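Local structure of tRNA threonylcarbamoyladenosine dehydratase (Escherichia coli, 4D79) at residues B[33-38]-B[57-62]; B[122-127]-B[148-153]. The protein catalyses the ATP-dependent dehydration of threonylcarbamoyladenosine at position 37 of tRNAs to its cyclic form and can accept sulfur from the cysteine desulfurase CsdA in vitro. One frame throughout, in Å; residues are numbered along the deposited sequence.

Contact 1: B[33-38]-B[57-62]; sequences ICVVGI and ITLIDM. With ATP (adenosine-5'-triphosphate), chain K.
Asp61 meets Ile38 where two parallel strands of a Rossmann-like beta-alpha-beta unit end, and the same carboxylate grips the ribose of ATP. Asp61 OD2 accepts the backbone N-H of Ile38, Ile38 N lying 2.8 Å away, on the anti side and 15° out of the carboxylate plane. Asp61 OD2 also accepts the ribose O3' of ATP at 2.7 Å, while Asp61 OD1 receives the ATP O2' at 2.6 Å and, in addition, the amide of Asp63. The two ribose hydroxyls are therefore held by one acidic group, whose CG swings opposite the backbone N (chi1 -154°) to face the nucleotide. Replacing Asp61 by alanine would probably leave the ribose O2' and O3' without their acceptor and the amides of Ile38 and Asp63 without their side-chain mate, so the turn would be less well fixed. The adenine sits against the strand ends: Val36 CG1 touches ATP C2 at 3.5 Å. Gly37 lies against the ribose, where a side chain would be crowded by ATP O4' and, at these backbone angles, pressed into the preceding carbonyl O. Gly37 N donates to Ile60 O at 2.8 Å, the last rung of a parallel ladder that runs back through Ile60 N to Val35 O, Val35 N to Thr58 O and Thr58 N to Ile33 O; the strand directions differ by 17°. Behind the turn, Ile38 CD1 lies 3.8 Å from Leu59 CD2, the two side chains crossing at about a right angle. Leu59 and Val35 share their sheet face with Ile33 and Ile57, and the crossover helix 42-51 packs on it through Leu49 and Ala46. On the other face, which bears Thr58 with its OG1 hydrogen-bonded to His32 NE2, Cys34 SG rests 3.6 Å from Ile60 CD1.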
# COMPACT_ATOMS: atom_id res chain seq x y z
N ILE B 33 -2.97 -8.83 -17.20
CA ILE B 33 -1.74 -8.21 -16.72
C ILE B 33 -0.87 -9.25 -16.04
O ILE B 33 -1.36 -10.13 -15.33
CB ILE B 33 -2.05 -7.01 -15.81
CG1 ILE B 33 -2.72 -5.93 -16.67
CG2 ILE B 33 -0.76 -6.48 -15.13
CD1 ILE B 33 -3.08 -4.67 -15.96
N CYS B 34 0.42 -9.19 -16.34
CA CYS B 34 1.42 -10.11 -15.83
C CYS B 34 2.23 -9.40 -14.77
O CYS B 34 2.74 -8.30 -15.02
CB CYS B 34 2.32 -10.58 -16.99
SG CYS B 34 3.54 -11.80 -16.51
N VAL B 35 2.34 -10.01 -13.60
CA VAL B 35 3.22 -9.53 -12.53
C VAL B 35 4.37 -10.51 -12.42
O VAL B 35 4.17 -11.71 -12.21
CB VAL B 35 2.50 -9.36 -11.19
CG1 VAL B 35 3.43 -8.77 -10.18
CG2 VAL B 35 1.27 -8.50 -11.39
N VAL B 36 5.58 -10.01 -12.63
CA VAL B 36 6.78 -10.85 -12.58
C VAL B 36 7.49 -10.52 -11.27
O VAL B 36 7.99 -9.41 -11.08
CB VAL B 36 7.72 -10.65 -13.77
CG1 VAL B 36 8.82 -11.69 -13.73
CG2 VAL B 36 7.00 -10.73 -15.09
N GLY B 37 7.56 -11.51 -10.40
CA GLY B 37 8.11 -11.30 -9.07
C GLY B 37 7.03 -10.95 -8.07
O GLY B 37 6.49 -9.85 -8.09
N ILE B 38 6.71 -11.89 -7.18
CA ILE B 38 5.60 -11.74 -6.23
C ILE B 38 6.19 -11.51 -4.83
O ILE B 38 5.84 -12.19 -3.86
CB ILE B 38 4.68 -12.97 -6.32
CG1 ILE B 38 4.30 -13.27 -7.77
CG2 ILE B 38 3.41 -12.78 -5.51
CD1 ILE B 38 3.70 -12.08 -8.49
N ILE B 57 -5.00 -12.26 -14.56
CA ILE B 57 -3.73 -11.92 -13.96
C ILE B 57 -2.84 -13.14 -14.08
O ILE B 57 -3.25 -14.25 -13.73
CB ILE B 57 -3.89 -11.50 -12.47
CG1 ILE B 57 -4.74 -10.23 -12.38
CG2 ILE B 57 -2.53 -11.27 -11.82
CD1 ILE B 57 -5.21 -9.90 -10.95
N THR B 58 -1.61 -12.94 -14.56
CA THR B 58 -0.58 -13.96 -14.50
C THR B 58 0.48 -13.57 -13.47
O THR B 58 0.90 -12.41 -13.38
CB THR B 58 0.07 -14.16 -15.88
OG1 THR B 58 -0.92 -14.65 -16.81
CG2 THR B 58 1.27 -15.14 -15.81
N LEU B 59 0.89 -14.55 -12.66
CA LEU B 59 1.88 -14.37 -11.61
C LEU B 59 3.07 -15.26 -11.93
O LEU B 59 2.91 -16.48 -12.05
CB LEU B 59 1.32 -14.75 -10.24
CG LEU B 59 0.02 -14.08 -9.83
CD1 LEU B 59 -0.45 -14.55 -8.44
CD2 LEU B 59 0.16 -12.58 -9.87
N ILE B 60 4.25 -14.67 -12.03
CA ILE B 60 5.47 -15.43 -12.35
C ILE B 60 6.46 -15.30 -11.20
O ILE B 60 7.00 -14.22 -10.96
CB ILE B 60 6.11 -14.99 -13.67
CG1 ILE B 60 5.06 -14.94 -14.77
CG2 ILE B 60 7.27 -15.97 -14.03
CD1 ILE B 60 5.61 -14.76 -16.19
N ASP B 61 6.73 -16.43 -10.54
CA ASP B 61 7.70 -16.53 -9.45
C ASP B 61 7.87 -18.01 -9.15
O ASP B 61 6.90 -18.76 -9.23
CB ASP B 61 7.20 -15.78 -8.20
CG ASP B 61 8.32 -15.31 -7.28
OD1 ASP B 61 9.33 -16.03 -7.11
OD2 ASP B 61 8.18 -14.21 -6.72
N MET B 62 9.08 -18.44 -8.76
CA MET B 62 9.19 -19.81 -8.25
C MET B 62 9.66 -19.85 -6.81
O MET B 62 9.97 -20.94 -6.30
CB MET B 62 10.07 -20.69 -9.16
CG MET B 62 11.53 -20.40 -9.23
SD MET B 62 12.37 -21.48 -10.42
CE MET B 62 11.63 -23.07 -10.08
PG ATP K . 14.65 -12.86 0.04
O1G ATP K . 15.22 -12.59 1.41
O2G ATP K . 13.86 -14.14 -0.07
O3G ATP K . 15.62 -12.59 -1.09
PB ATP K . 12.68 -11.48 -1.47
O1B ATP K . 13.60 -11.55 -2.67
O2B ATP K . 11.37 -12.25 -1.41
O3B ATP K . 13.53 -11.72 -0.12
PA ATP K . 11.84 -8.95 -2.39
O1A ATP K . 13.12 -8.38 -2.99
O2A ATP K . 10.86 -8.01 -1.73
O3A ATP K . 12.30 -9.94 -1.22
O5' ATP K . 11.06 -9.89 -3.46
C5' ATP K . 11.50 -10.12 -4.81
C4' ATP K . 10.72 -11.19 -5.60
O4' ATP K . 11.06 -11.21 -7.02
C3' ATP K . 11.00 -12.59 -5.08
O3' ATP K . 9.79 -13.28 -4.70
C2' ATP K . 11.66 -13.30 -6.25
O2' ATP K . 11.39 -14.69 -6.27
C1' ATP K . 11.10 -12.59 -7.47
N9 ATP K . 11.92 -12.91 -8.69
C8 ATP K . 13.27 -12.78 -8.73
N7 ATP K . 13.79 -13.14 -9.93
C5 ATP K . 12.75 -13.53 -10.69
C6 ATP K . 12.64 -14.01 -12.07
N6 ATP K . 13.74 -14.15 -12.80
N1 ATP K . 11.43 -14.32 -12.55
C2 ATP K . 10.32 -14.20 -11.79
N3 ATP K . 10.35 -13.76 -10.51
C4 ATP K . 11.52 -13.40 -9.89

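Contact 2: B[122-127]-B[148-153]; sequences YSYVID and PLVTTG
Tyr124 turns about chi1 to -127°, away from the staggered positions, and this sets one face of its ring against Pro148, whose CB stands 3.5 Å from the ring centroid and 14° off the normal. That is a CH-pi contact over the centre of the face, made just before strand 149-152. Tyr124 OH donates to a water at 2.7 Å, which lies in the ring plane and donates in turn to Leu149 O at 2.7 Å. Behind the ring the parallel pairing begins with Val125 N to Pro148 O, followed by Val150 N to Val125 O at 3.0 Å and the nearly straight Asp127 N to Val150 O at 2.9 Å. Side chains match this register. Ile126 and Val150 point the same way, with their CG1 atoms 3.9 Å apart, and helix 242-266 meets that face through Val253. Val125 CG1 and Leu149 CD1 pack on the face covered by helix 132-144, the crossover helix of this beta-alpha-beta unit. At the far end, Thr152 OG1 sits between its backbone N and carbonyl carbon (chi1 53°) and donates to Asp127 O at 2.9 Å, in the carbonyl plane on a lone pair. The Thr151 OG1 to Asp127 OD2 approach is very short, and as Thr151 has two conformers the spacing is doubtful. Lys135 of the crossover helix forms a salt bridge with Asp127 OD2 and a hydrogen bond with Thr152 O, while Asp127 OD1 accepts the amide of Ile129. The chemistry thus shifts along the pairing from apolar packing to a charged end, where Lys135 probably balances the buried carboxylate.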
# COMPACT_ATOMS: atom_id res chain seq x y z
N TYR B 122 0.08 -9.78 -23.23
CA TYR B 122 -0.41 -9.08 -22.04
C TYR B 122 -0.82 -7.66 -22.37
O TYR B 122 -0.16 -6.99 -23.17
CB TYR B 122 0.65 -9.08 -20.96
CG TYR B 122 0.98 -10.46 -20.49
CD1 TYR B 122 0.03 -11.23 -19.83
CD2 TYR B 122 2.23 -11.00 -20.68
CE1 TYR B 122 0.31 -12.50 -19.42
CE2 TYR B 122 2.53 -12.28 -20.25
CZ TYR B 122 1.58 -13.02 -19.63
OH TYR B 122 1.88 -14.29 -19.20
N SER B 123 -1.88 -7.18 -21.71
CA SER B 123 -2.19 -5.75 -21.71
C SER B 123 -1.09 -4.92 -21.07
O SER B 123 -0.90 -3.76 -21.43
CB SER B 123 -3.50 -5.48 -20.97
OG SER B 123 -4.51 -6.40 -21.32
N TYR B 124 -0.41 -5.46 -20.06
CA TYR B 124 0.63 -4.75 -19.35
C TYR B 124 1.48 -5.77 -18.61
O TYR B 124 0.97 -6.79 -18.15
CB TYR B 124 0.06 -3.73 -18.32
CG TYR B 124 0.63 -2.33 -18.51
CD1 TYR B 124 1.88 -1.97 -17.97
CD2 TYR B 124 -0.06 -1.39 -19.23
CE1 TYR B 124 2.39 -0.70 -18.17
CE2 TYR B 124 0.44 -0.15 -19.45
CZ TYR B 124 1.65 0.21 -18.90
OH TYR B 124 2.12 1.46 -19.17
N VAL B 125 2.76 -5.45 -18.44
CA VAL B 125 3.67 -6.24 -17.62
C VAL B 125 4.17 -5.36 -16.47
O VAL B 125 4.63 -4.24 -16.70
CB VAL B 125 4.85 -6.80 -18.44
CG1 VAL B 125 5.81 -7.58 -17.54
CG2 VAL B 125 4.31 -7.72 -19.57
N ILE B 126 4.07 -5.86 -15.25
CA ILE B 126 4.59 -5.19 -14.07
C ILE B 126 5.82 -5.97 -13.61
O ILE B 126 5.75 -7.15 -13.23
CB ILE B 126 3.54 -5.08 -12.96
CG1 ILE B 126 2.35 -4.24 -13.45
CG2 ILE B 126 4.16 -4.47 -11.69
CD1 ILE B 126 1.26 -4.10 -12.48
N ASP B 127 6.96 -5.34 -13.73
CA ASP B 127 8.23 -5.98 -13.44
C ASP B 127 8.61 -5.65 -12.01
O ASP B 127 8.98 -4.51 -11.70
CB ASP B 127 9.31 -5.53 -14.41
CG ASP B 127 10.68 -5.78 -13.86
OD1 ASP B 127 10.83 -6.81 -13.19
OD2 ASP B 127 11.60 -4.97 -14.10
N PRO B 148 3.61 -3.11 -23.26
CA PRO B 148 3.52 -2.13 -22.16
C PRO B 148 4.10 -2.70 -20.88
O PRO B 148 3.76 -3.80 -20.44
CB PRO B 148 2.02 -1.85 -22.02
CG PRO B 148 1.46 -2.22 -23.38
CD PRO B 148 2.29 -3.38 -23.85
N LEU B 149 5.00 -1.95 -20.29
CA LEU B 149 5.77 -2.40 -19.15
C LEU B 149 5.95 -1.25 -18.19
O LEU B 149 6.22 -0.12 -18.59
CB LEU B 149 7.15 -2.89 -19.57
CG LEU B 149 8.22 -3.14 -18.51
CD1 LEU B 149 7.99 -4.45 -17.87
CD2 LEU B 149 9.59 -3.04 -19.13
N VAL B 150 5.90 -1.57 -16.91
CA VAL B 150 6.38 -0.66 -15.88
C VAL B 150 7.31 -1.46 -14.98
O VAL B 150 6.99 -2.58 -14.57
CB VAL B 150 5.24 0.03 -15.10
CG1 VAL B 150 4.25 -0.95 -14.48
CG2 VAL B 150 5.85 0.98 -14.03
N THR B 151 8.49 -0.92 -14.73
CA THR B 151 9.45 -1.59 -13.88
C THR B 151 9.57 -0.81 -12.58
O THR B 151 9.06 0.31 -12.44
CB THR B 151 10.83 -1.73 -14.57
OG1 THR B 151 11.71 -2.55 -13.76
CG2 THR B 151 11.49 -0.38 -14.77
N THR B 152 10.19 -1.44 -11.61
CA THR B 152 10.33 -0.89 -10.28
C THR B 152 11.80 -0.97 -9.90
O THR B 152 12.45 -1.99 -10.15
CB THR B 152 9.43 -1.62 -9.26
OG1 THR B 152 9.67 -3.03 -9.32
CG2 THR B 152 7.94 -1.38 -9.54
N GLY B 153 12.34 0.11 -9.35
CA GLY B 153 13.68 0.07 -8.82
C GLY B 153 13.68 -0.61 -7.46
O GLY B 153 12.73 -1.28 -7.06
O HOH W 1 4.60 2.01 -18.37

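How the contacts relate
Contacts 1 and 2 each pair the two strands of a beta-alpha-beta unit, and the units lie side by side in one sheet, the contact centres 10 Å apart, joined where strand 32-36 neighbours strand 124-127. Two probable backbone hydrogen bonds make the seam: Cys34 O to Ile126 N at 2.8 Å and Val36 N to Ile126 O at 2.9 Å. Packing extends it, with Ile33 CG2 on Tyr124 O and Thr58 CG2 at 3.6 Å from Tyr122 OH. The four strands follow in the order 56-60, 32-36, 124-127, 149-152, all parallel, with the ends of contact 1 forming part of the ATP pocket. Contact 2 stands further back: the nearest atoms of the Asp127 side chain and ATP are about 7 Å apart.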